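Local coordinates for tricorn protease (PDB 1K32), which acts as a large serine protease of Thermoplasma acidophilum and probably cuts oligopeptides, such as those released by the proteasome, into shorter pieces, at residues 621-626 with 631-636; 661-666 with 703-708; 930-935 with 1023-1028. All coordinates share one frame; numbering follows the deposited sequence.

The three contacts follow one another along the chain, share no helix or strand, and do not touch. Contact 1 is a beta hairpin in a propeller blade, partly buried, joined by backbone hydrogen bonds and by side chains that include a cation-pi pair. Contact 2, between two helices of the C1 region, and contact 3, between a central strand and a helix of the protease region, are buried and purely apolar across their interfaces. They bury 165 and 175 Å², against 650 Å² in the hairpin. Contact 3 lies across the chain's centre from the other two, its centre about 56 Å from that of contact 1 and about 44 Å from that of contact 2.

Contact 1. Residues 621-626 with 631-636; sequences TVMVRK and IYTFPL
Lys626 lies over the ring of Tyr632, its chain extended beyond CG. CB is 4.1 Å from Tyr632 CE1, CG approaches CD1, and CD comes to 3.6 Å from CE1. CE makes a CH-pi contact above one face, offset toward the rim. NZ ends 4.6 Å from the ring centroid and 6° off its normal, a cation-pi geometry, and is salt-bridged to Glu642. Tyr632 OH is hydrogen-bonded to Asp628 OD2.

The two strands are antiparallel, their axes at 152°. Val622 pairs with Phe634 and Val624 with Tyr632 through two backbone hydrogen bonds each, the shortest from Tyr632 N to Val624 O at 2.8 Å. On the Lys626 side, Val622 CB sits over the Phe634 face while CG1 meets CZ at 3.5 Å. Opposite, Met623 CE reaches Ile631 CG2 at 3.6 Å, and Ile631 CG1 lies over the centre of the Arg625 guanidinium, whose NH2 is hydrogen-bonded to Gly629 O.

This hairpin forms the middle of a four-stranded propeller blade: Met623 and Ile631 pack on strand 300-305, Val624 on strand 603-610. Backbone bonds fix the register, while apolar side chains join the blade to its neighbours and the ammonium of Lys626 lies over an aromatic face.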
loop_
_atom_site.group_PDB
_atom_site.type_symbol
_atom_site.label_atom_id
_atom_site.label_comp_id
_atom_site.label_asym_id
_atom_site.label_seq_id
_atom_site.Cartn_x
_atom_site.Cartn_y
_atom_site.Cartn_z
ATOM N N THR A 621 -13.375 6.808 23.903
ATOM C CA THR A 621 -13.071 8.043 23.198
ATOM C C THR A 621 -11.975 8.882 23.838
ATOM O O THR A 621 -11.895 9.001 25.055
ATOM C CB THR A 621 -14.326 8.909 23.065
ATOM O OG1 THR A 621 -15.390 8.113 22.531
ATOM C CG2 THR A 621 -14.060 10.093 22.126
ATOM N N VAL A 622 -11.140 9.473 22.993
ATOM C CA VAL A 622 -10.044 10.318 23.445
ATOM C C VAL A 622 -10.207 11.731 22.887
ATOM O O VAL A 622 -10.505 11.911 21.711
ATOM C CB VAL A 622 -8.679 9.784 22.951
ATOM C CG1 VAL A 622 -7.548 10.644 23.505
ATOM C CG2 VAL A 622 -8.506 8.336 23.359
ATOM N N MET A 623 -10.037 12.727 23.746
ATOM C CA MET A 623 -10.109 14.114 23.313
ATOM C C MET A 623 -8.732 14.700 23.583
ATOM O O MET A 623 -8.141 14.452 24.635
ATOM C CB MET A 623 -11.154 14.899 24.106
ATOM C CG MET A 623 -12.595 14.559 23.775
ATOM S SD MET A 623 -13.682 15.833 24.420
ATOM C CE MET A 623 -13.383 17.130 23.235
ATOM N N VAL A 624 -8.208 15.457 22.632
ATOM C CA VAL A 624 -6.901 16.060 22.834
ATOM C C VAL A 624 -6.866 17.484 22.330
ATOM O O VAL A 624 -7.702 17.900 21.526
ATOM C CB VAL A 624 -5.771 15.286 22.096
ATOM C CG1 VAL A 624 -5.672 13.861 22.617
ATOM C CG2 VAL A 624 -6.019 15.304 20.592
ATOM N N ARG A 625 -5.889 18.222 22.834
ATOM C CA ARG A 625 -5.629 19.585 22.421
ATOM C C ARG A 625 -4.255 19.410 21.768
ATOM O O ARG A 625 -3.398 18.697 22.301
ATOM C CB ARG A 625 -5.523 20.506 23.638
ATOM C CG ARG A 625 -4.873 21.855 23.362
ATOM C CD ARG A 625 -5.854 22.883 22.864
ATOM N NE ARG A 625 -6.846 23.224 23.880
ATOM C CZ ARG A 625 -7.853 24.066 23.679
ATOM N NH1 ARG A 625 -8.717 24.316 24.655
ATOM N NH2 ARG A 625 -7.991 24.657 22.499
ATOM N N LYS A 626 -4.057 20.010 20.601
ATOM C CA LYS A 626 -2.775 19.898 19.931
ATOM C C LYS A 626 -2.041 21.230 19.978
ATOM O O LYS A 626 -2.585 22.228 20.447
ATOM C CB LYS A 626 -2.962 19.424 18.486
ATOM C CG LYS A 626 -3.545 18.025 18.403
ATOM C CD LYS A 626 -3.460 17.432 17.012
ATOM C CE LYS A 626 -4.073 16.034 17.001
ATOM N NZ LYS A 626 -3.844 15.323 15.731
ATOM N N ILE A 631 -8.971 21.510 19.289
ATOM C CA ILE A 631 -9.415 20.330 20.028
ATOM C C ILE A 631 -9.843 19.229 19.055
ATOM O O ILE A 631 -10.607 19.479 18.125
ATOM C CB ILE A 631 -10.621 20.666 20.928
ATOM C CG1 ILE A 631 -10.209 21.695 21.981
ATOM C CG2 ILE A 631 -11.155 19.399 21.591
ATOM C CD1 ILE A 631 -11.357 22.215 22.806
ATOM N N TYR A 632 -9.351 18.015 19.276
ATOM C CA TYR A 632 -9.698 16.886 18.421
ATOM C C TYR A 632 -10.252 15.701 19.200
ATOM O O TYR A 632 -10.029 15.552 20.404
ATOM C CB TYR A 632 -8.491 16.404 17.627
ATOM C CG TYR A 632 -7.883 17.435 16.712
ATOM C CD1 TYR A 632 -7.066 18.450 17.213
ATOM C CD2 TYR A 632 -8.091 17.373 15.335
ATOM C CE1 TYR A 632 -6.458 19.375 16.357
ATOM C CE2 TYR A 632 -7.493 18.289 14.473
ATOM C CZ TYR A 632 -6.677 19.282 14.988
ATOM O OH TYR A 632 -6.069 20.162 14.126
ATOM N N THR A 633 -10.970 14.845 18.488
ATOM C CA THR A 633 -11.550 13.665 19.096
ATOM C C THR A 633 -11.387 12.468 18.167
ATOM O O THR A 633 -11.598 12.566 16.963
ATOM C CB THR A 633 -13.049 13.870 19.396
ATOM O OG1 THR A 633 -13.580 12.682 19.991
ATOM C CG2 THR A 633 -13.813 14.173 18.117
ATOM N N PHE A 634 -10.989 11.342 18.738
ATOM C CA PHE A 634 -10.814 10.125 17.966
ATOM C C PHE A 634 -11.091 8.907 18.834
ATOM O O PHE A 634 -10.893 8.943 20.046
ATOM C CB PHE A 634 -9.394 10.041 17.376
ATOM C CG PHE A 634 -8.292 10.070 18.404
ATOM C CD1 PHE A 634 -7.821 11.278 18.910
ATOM C CD2 PHE A 634 -7.709 8.887 18.850
ATOM C CE1 PHE A 634 -6.783 11.311 19.843
ATOM C CE2 PHE A 634 -6.665 8.907 19.787
ATOM C CZ PHE A 634 -6.204 10.122 20.283
ATOM N N PRO A 635 -11.582 7.818 18.222
ATOM C CA PRO A 635 -11.886 6.581 18.947
ATOM C C PRO A 635 -10.550 5.952 19.341
ATOM O O PRO A 635 -9.622 5.902 18.523
ATOM C CB PRO A 635 -12.628 5.736 17.909
ATOM C CG PRO A 635 -13.125 6.742 16.903
ATOM C CD PRO A 635 -11.982 7.704 16.812
ATOM N N LEU A 636 -10.447 5.480 20.579
ATOM C CA LEU A 636 -9.200 4.876 21.037
ATOM C C LEU A 636 -8.840 3.673 20.171
ATOM O O LEU A 636 -7.674 3.295 20.072
ATOM C CB LEU A 636 -9.311 4.462 22.507
ATOM C CG LEU A 636 -7.991 4.173 23.235
ATOM C CD1 LEU A 636 -8.182 4.359 24.737
ATOM C CD2 LEU A 636 -7.513 2.761 22.921
#

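Contact 2. Residues 661-666 with 703-708; sequences LQMYDE and YDLSNV
The helical turns carrying Met663 and Tyr664 face those carrying Leu705 and Val708, and the backbones come nearest at Tyr664 CA and Leu705 CA, 7.8 Å apart. Segment 661-666 lies within helix 656-674, and 703-708 forms the opening turns of helix 702-714. Only 165 Å² is buried between them, and no hydrogen bond crosses, so the evidence for their association lies in side-chain carbon and sulfur contacts.

Leu705 points at the other helix and supplies one branch: its CD1 approaches Met663 CB at 4.0 Å and Met663 SD at 4.2 Å. The backbone directs Met663 CB at the other helix; CG anti to the carbonyl carbon (chi1 -69°) and a nearly extended chi2 (162°) then place SD, and the bend at the last torsion, about CG-SD, turns only CE. The two side chains run obliquely past one another. One turn along, Val708 offers CG1 to Tyr664 CD1 at 4.4 Å, a looser approach that is oblique to the ring.

The tyrosine's hydroxyl is hydrogen-bonded to Tyr689 O in helix 678-693. That same helix places Tyr692 against both Tyr664 and Val708, making it a third member of the helical cluster within the C1 region. Within helix 656-674, Gln662 NE2 donates to Glu666 OE2 at 3.1 Å, from above the carboxylate plane, and Glu666 also forms salt bridges with Arg337 and Arg339.

Chemically, van der Waals contact of a leucine and a valine with a methionine and a tyrosine joins the two helices, whereas the polar groups described bond within helix 656-674 or to other parts of the chain.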
loop_
_atom_site.group_PDB
_atom_site.type_symbol
_atom_site.label_atom_id
_atom_site.label_comp_id
_atom_site.label_asym_id
_atom_site.label_seq_id
_atom_site.Cartn_x
_atom_site.Cartn_y
_atom_site.Cartn_z
ATOM N N LEU A 661 -18.923 43.013 37.468
ATOM C CA LEU A 661 -19.224 42.850 38.881
ATOM C C LEU A 661 -18.645 41.522 39.344
ATOM O O LEU A 661 -18.003 41.453 40.383
ATOM C CB LEU A 661 -20.738 42.861 39.120
ATOM C CG LEU A 661 -21.221 43.600 40.372
ATOM C CD1 LEU A 661 -22.668 43.183 40.651
ATOM C CD2 LEU A 661 -20.330 43.283 41.585
ATOM N N GLN A 662 -18.858 40.465 38.561
ATOM C CA GLN A 662 -18.336 39.142 38.924
ATOM C C GLN A 662 -16.809 39.128 38.992
ATOM O O GLN A 662 -16.231 38.464 39.863
ATOM C CB GLN A 662 -18.820 38.085 37.928
ATOM C CG GLN A 662 -18.496 36.622 38.302
ATOM C CD GLN A 662 -17.066 36.205 37.964
ATOM O OE1 GLN A 662 -16.425 36.788 37.078
ATOM N NE2 GLN A 662 -16.563 35.178 38.663
ATOM N N MET A 663 -16.163 39.882 38.096
ATOM C CA MET A 663 -14.695 39.944 38.044
ATOM C C MET A 663 -14.085 40.756 39.187
ATOM O O MET A 663 -13.065 40.372 39.743
ATOM C CB MET A 663 -14.240 40.510 36.691
ATOM C CG MET A 663 -14.515 39.572 35.530
ATOM S SD MET A 663 -14.481 40.364 33.893
ATOM C CE MET A 663 -12.703 40.350 33.547
ATOM N N TYR A 664 -14.698 41.884 39.528
ATOM C CA TYR A 664 -14.190 42.684 40.639
ATOM C C TYR A 664 -14.309 41.832 41.904
ATOM O O TYR A 664 -13.362 41.718 42.681
ATOM C CB TYR A 664 -15.010 43.964 40.808
ATOM C CG TYR A 664 -14.688 44.680 42.095
ATOM C CD1 TYR A 664 -13.496 45.397 42.231
ATOM C CD2 TYR A 664 -15.522 44.544 43.223
ATOM C CE1 TYR A 664 -13.127 45.962 43.460
ATOM C CE2 TYR A 664 -15.161 45.100 44.456
ATOM C CZ TYR A 664 -13.962 45.806 44.568
ATOM O OH TYR A 664 -13.573 46.334 45.776
ATOM N N ASP A 665 -15.483 41.239 42.109
ATOM C CA ASP A 665 -15.702 40.384 43.271
ATOM C C ASP A 665 -14.636 39.275 43.351
ATOM O O ASP A 665 -14.032 39.070 44.402
ATOM C CB ASP A 665 -17.106 39.774 43.228
ATOM C CG ASP A 665 -18.172 40.714 43.769
ATOM O OD1 ASP A 665 -19.360 40.365 43.647
ATOM O OD2 ASP A 665 -17.832 41.788 44.323
ATOM N N GLU A 666 -14.385 38.579 42.245
ATOM C CA GLU A 666 -13.374 37.512 42.253
ATOM C C GLU A 666 -11.962 38.052 42.497
ATOM O O GLU A 666 -11.171 37.435 43.217
ATOM C CB GLU A 666 -13.402 36.711 40.942
ATOM C CG GLU A 666 -12.513 35.475 40.988
ATOM C CD GLU A 666 -12.937 34.364 40.031
ATOM O OE1 GLU A 666 -12.674 33.180 40.354
ATOM O OE2 GLU A 666 -13.515 34.667 38.960
ATOM N N TYR A 703 -10.466 48.272 30.282
ATOM C CA TYR A 703 -9.434 49.144 30.819
ATOM C C TYR A 703 -9.933 49.876 32.071
ATOM O O TYR A 703 -9.185 50.026 33.036
ATOM C CB TYR A 703 -8.982 50.177 29.789
ATOM C CG TYR A 703 -7.715 50.884 30.222
ATOM C CD1 TYR A 703 -6.567 50.153 30.509
ATOM C CD2 TYR A 703 -7.668 52.268 30.369
ATOM C CE1 TYR A 703 -5.397 50.772 30.931
ATOM C CE2 TYR A 703 -6.493 52.909 30.794
ATOM C CZ TYR A 703 -5.363 52.146 31.072
ATOM O OH TYR A 703 -4.195 52.734 31.489
ATOM N N ASP A 704 -11.177 50.355 32.025
ATOM C CA ASP A 704 -11.819 51.035 33.146
ATOM C C ASP A 704 -11.776 50.111 34.362
ATOM O O ASP A 704 -11.380 50.522 35.451
ATOM C CB ASP A 704 -13.295 51.328 32.832
ATOM C CG ASP A 704 -13.474 52.428 31.810
ATOM O OD1 ASP A 704 -14.582 52.541 31.244
ATOM O OD2 ASP A 704 -12.515 53.191 31.574
ATOM N N LEU A 705 -12.178 48.858 34.147
ATOM C CA LEU A 705 -12.214 47.858 35.209
ATOM C C LEU A 705 -10.833 47.644 35.813
ATOM O O LEU A 705 -10.704 47.472 37.022
ATOM C CB LEU A 705 -12.748 46.523 34.675
ATOM C CG LEU A 705 -13.530 45.617 35.651
ATOM C CD1 LEU A 705 -13.379 44.166 35.224
ATOM C CD2 LEU A 705 -13.046 45.785 37.066
ATOM N N SER A 706 -9.806 47.648 34.963
ATOM C CA SER A 706 -8.434 47.465 35.420
ATOM C C SER A 706 -8.023 48.573 36.380
ATOM O O SER A 706 -7.418 48.316 37.420
ATOM C CB SER A 706 -7.479 47.455 34.220
ATOM O OG SER A 706 -6.137 47.580 34.640
ATOM N N ASN A 707 -8.343 49.812 36.030
ATOM C CA ASN A 707 -7.993 50.929 36.888
ATOM C C ASN A 707 -8.565 50.727 38.288
ATOM O O ASN A 707 -7.905 51.024 39.287
ATOM C CB ASN A 707 -8.526 52.246 36.301
ATOM C CG ASN A 707 -7.669 52.763 35.150
ATOM O OD1 ASN A 707 -7.731 52.266 34.008
ATOM N ND2 ASN A 707 -6.861 53.762 35.445
ATOM N N VAL A 708 -9.791 50.226 38.355
ATOM C CA VAL A 708 -10.444 49.999 39.634
ATOM C C VAL A 708 -9.818 48.824 40.365
ATOM O O VAL A 708 -9.449 48.948 41.531
ATOM C CB VAL A 708 -11.965 49.746 39.446
ATOM C CG1 VAL A 708 -12.637 49.455 40.799
ATOM C CG2 VAL A 708 -12.613 50.980 38.758
#

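Contact 3. Residues 930-935 with 1023-1028; sequences IAITNE and DYAIDA
Ile930 and Ile932 reach from one face of their strand to Ala1025 and Ala1028, two methyls one helical turn apart. The alternation of the strand puts both isoleucines on the helix side, and the i, i+3 spacing of the alanines turns both of their CB atoms back to the strand. The axes, 9.1 Å apart at closest approach, run at 170°, and the nearest backbone pair is Ile930 CA to Ala1025 CA at 6.6 Å.

Both isoleucines touch with CD1, but Ile932 adds CG1 and Ile930 adds CG2. Ile932 holds CG1 anti to the carbonyl carbon (chi1 -51°) and is extended to its tip, which brings CD1 to 3.6 Å and CG1 to 3.8 Å from Ala1025 CB. Ile930 has CG1 anti to the backbone N (chi1 -165°), a rotation that puts CG2 between the backbone N and the carbonyl carbon, 4.1 Å from Ala1025 CB, while CD1 is carried along the helix to meet Ala1028 CB at 3.6 Å. Ala1025 is therefore touched by both isoleucines, Ala1028 by Ile930 alone. No hydrogen bond crosses; the axis separation is consistent with the small alanine side chains facing the isoleucines.

Strand 928-933 is the central strand of the parallel sheet in the S41 protease region, hydrogen-bonded on its two sides to strands 881-885 and 954-958. Helix 1020-1032 lies along one face of that sheet, nearly antiparallel to its central strand: Tyr1024 touches Ile957, Ile1026 touches Ile883, and Ile1026 with Asp1027 also ties the helix to helix 830-848, the aspartate through a salt bridge to Arg848.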
loop_
_atom_site.group_PDB
_atom_site.type_symbol
_atom_site.label_atom_id
_atom_site.label_comp_id
_atom_site.label_asym_id
_atom_site.label_seq_id
_atom_site.Cartn_x
_atom_site.Cartn_y
_atom_site.Cartn_z
ATOM N N ILE A 930 33.040 40.666 42.993
ATOM C CA ILE A 930 32.392 41.919 43.337
ATOM C C ILE A 930 31.074 41.952 42.578
ATOM O O ILE A 930 31.007 41.546 41.419
ATOM C CB ILE A 930 33.274 43.146 42.959
ATOM C CG1 ILE A 930 32.742 44.388 43.669
ATOM C CG2 ILE A 930 33.305 43.348 41.444
ATOM C CD1 ILE A 930 33.835 45.398 44.016
ATOM N N ALA A 931 30.017 42.409 43.242
ATOM C CA ALA A 931 28.715 42.453 42.609
ATOM C C ALA A 931 28.208 43.866 42.393
ATOM O O ALA A 931 28.482 44.775 43.178
ATOM C CB ALA A 931 27.699 41.652 43.437
ATOM N N ILE A 932 27.490 44.043 41.293
ATOM C CA ILE A 932 26.895 45.326 40.970
ATOM C C ILE A 932 25.385 45.163 40.874
ATOM O O ILE A 932 24.890 44.310 40.120
ATOM C CB ILE A 932 27.381 45.897 39.620
ATOM C CG1 ILE A 932 28.909 45.897 39.551
ATOM C CG2 ILE A 932 26.911 47.340 39.497
ATOM C CD1 ILE A 932 29.456 46.443 38.233
ATOM N N THR A 933 24.658 45.983 41.629
ATOM C CA THR A 933 23.197 45.950 41.627
ATOM C C THR A 933 22.635 47.376 41.567
ATOM O O THR A 933 23.344 48.336 41.889
ATOM C CB THR A 933 22.660 45.249 42.908
ATOM O OG1 THR A 933 21.294 44.898 42.712
ATOM C CG2 THR A 933 22.763 46.181 44.138
ATOM N N ASN A 934 21.380 47.529 41.129
ATOM C CA ASN A 934 20.767 48.858 41.106
ATOM C C ASN A 934 19.295 48.814 41.473
ATOM O O ASN A 934 18.785 47.778 41.896
ATOM C CB ASN A 934 20.956 49.591 39.756
ATOM C CG ASN A 934 20.251 48.905 38.578
ATOM O OD1 ASN A 934 19.315 48.126 38.743
ATOM N ND2 ASN A 934 20.709 49.219 37.371
ATOM N N GLU A 935 18.602 49.935 41.313
ATOM C CA GLU A 935 17.209 49.989 41.702
ATOM C C GLU A 935 16.301 49.192 40.777
ATOM O O GLU A 935 15.130 48.964 41.094
ATOM C CB GLU A 935 16.727 51.439 41.819
ATOM C CG GLU A 935 16.732 52.239 40.522
ATOM C CD GLU A 935 18.048 52.953 40.251
ATOM O OE1 GLU A 935 17.996 54.159 39.936
ATOM O OE2 GLU A 935 19.126 52.319 40.339
ATOM N N ASP A 1023 32.898 51.230 36.637
ATOM C CA ASP A 1023 34.243 51.756 36.871
ATOM C C ASP A 1023 34.675 51.526 38.324
ATOM O O ASP A 1023 35.789 51.087 38.589
ATOM C CB ASP A 1023 34.291 53.254 36.575
ATOM C CG ASP A 1023 34.452 53.551 35.106
ATOM O OD1 ASP A 1023 34.184 54.702 34.706
ATOM O OD2 ASP A 1023 34.853 52.637 34.358
ATOM N N TYR A 1024 33.793 51.838 39.269
ATOM C CA TYR A 1024 34.127 51.637 40.673
ATOM C C TYR A 1024 34.394 50.161 40.957
ATOM O O TYR A 1024 35.349 49.827 41.656
ATOM C CB TYR A 1024 33.001 52.119 41.590
ATOM C CG TYR A 1024 33.379 52.032 43.051
ATOM C CD1 TYR A 1024 34.108 53.054 43.664
ATOM C CD2 TYR A 1024 33.067 50.898 43.808
ATOM C CE1 TYR A 1024 34.517 52.949 44.993
ATOM C CE2 TYR A 1024 33.476 50.782 45.133
ATOM C CZ TYR A 1024 34.199 51.811 45.718
ATOM O OH TYR A 1024 34.613 51.697 47.032
ATOM N N ALA A 1025 33.543 49.285 40.426
ATOM C CA ALA A 1025 33.687 47.843 40.631
ATOM C C ALA A 1025 35.031 47.372 40.096
ATOM O O ALA A 1025 35.707 46.561 40.725
ATOM C CB ALA A 1025 32.539 47.079 39.939
ATOM N N ILE A 1026 35.404 47.871 38.923
ATOM C CA ILE A 1026 36.682 47.510 38.329
ATOM C C ILE A 1026 37.835 48.013 39.206
ATOM O O ILE A 1026 38.748 47.258 39.553
ATOM C CB ILE A 1026 36.828 48.108 36.912
ATOM C CG1 ILE A 1026 35.868 47.401 35.946
ATOM C CG2 ILE A 1026 38.276 47.950 36.433
ATOM C CD1 ILE A 1026 35.754 48.064 34.603
ATOM N N ASP A 1027 37.783 49.285 39.576
ATOM C CA ASP A 1027 38.834 49.867 40.400
ATOM C C ASP A 1027 38.930 49.205 41.769
ATOM O O ASP A 1027 40.030 48.997 42.290
ATOM C CB ASP A 1027 38.596 51.365 40.549
ATOM C CG ASP A 1027 38.723 52.104 39.232
ATOM O OD1 ASP A 1027 38.196 53.233 39.117
ATOM O OD2 ASP A 1027 39.361 51.555 38.308
ATOM N N ALA A 1028 37.781 48.860 42.344
ATOM C CA ALA A 1028 37.753 48.230 43.657
ATOM C C ALA A 1028 38.452 46.877 43.617
ATOM O O ALA A 1028 39.221 46.540 44.517
ATOM C CB ALA A 1028 36.304 48.068 44.142
#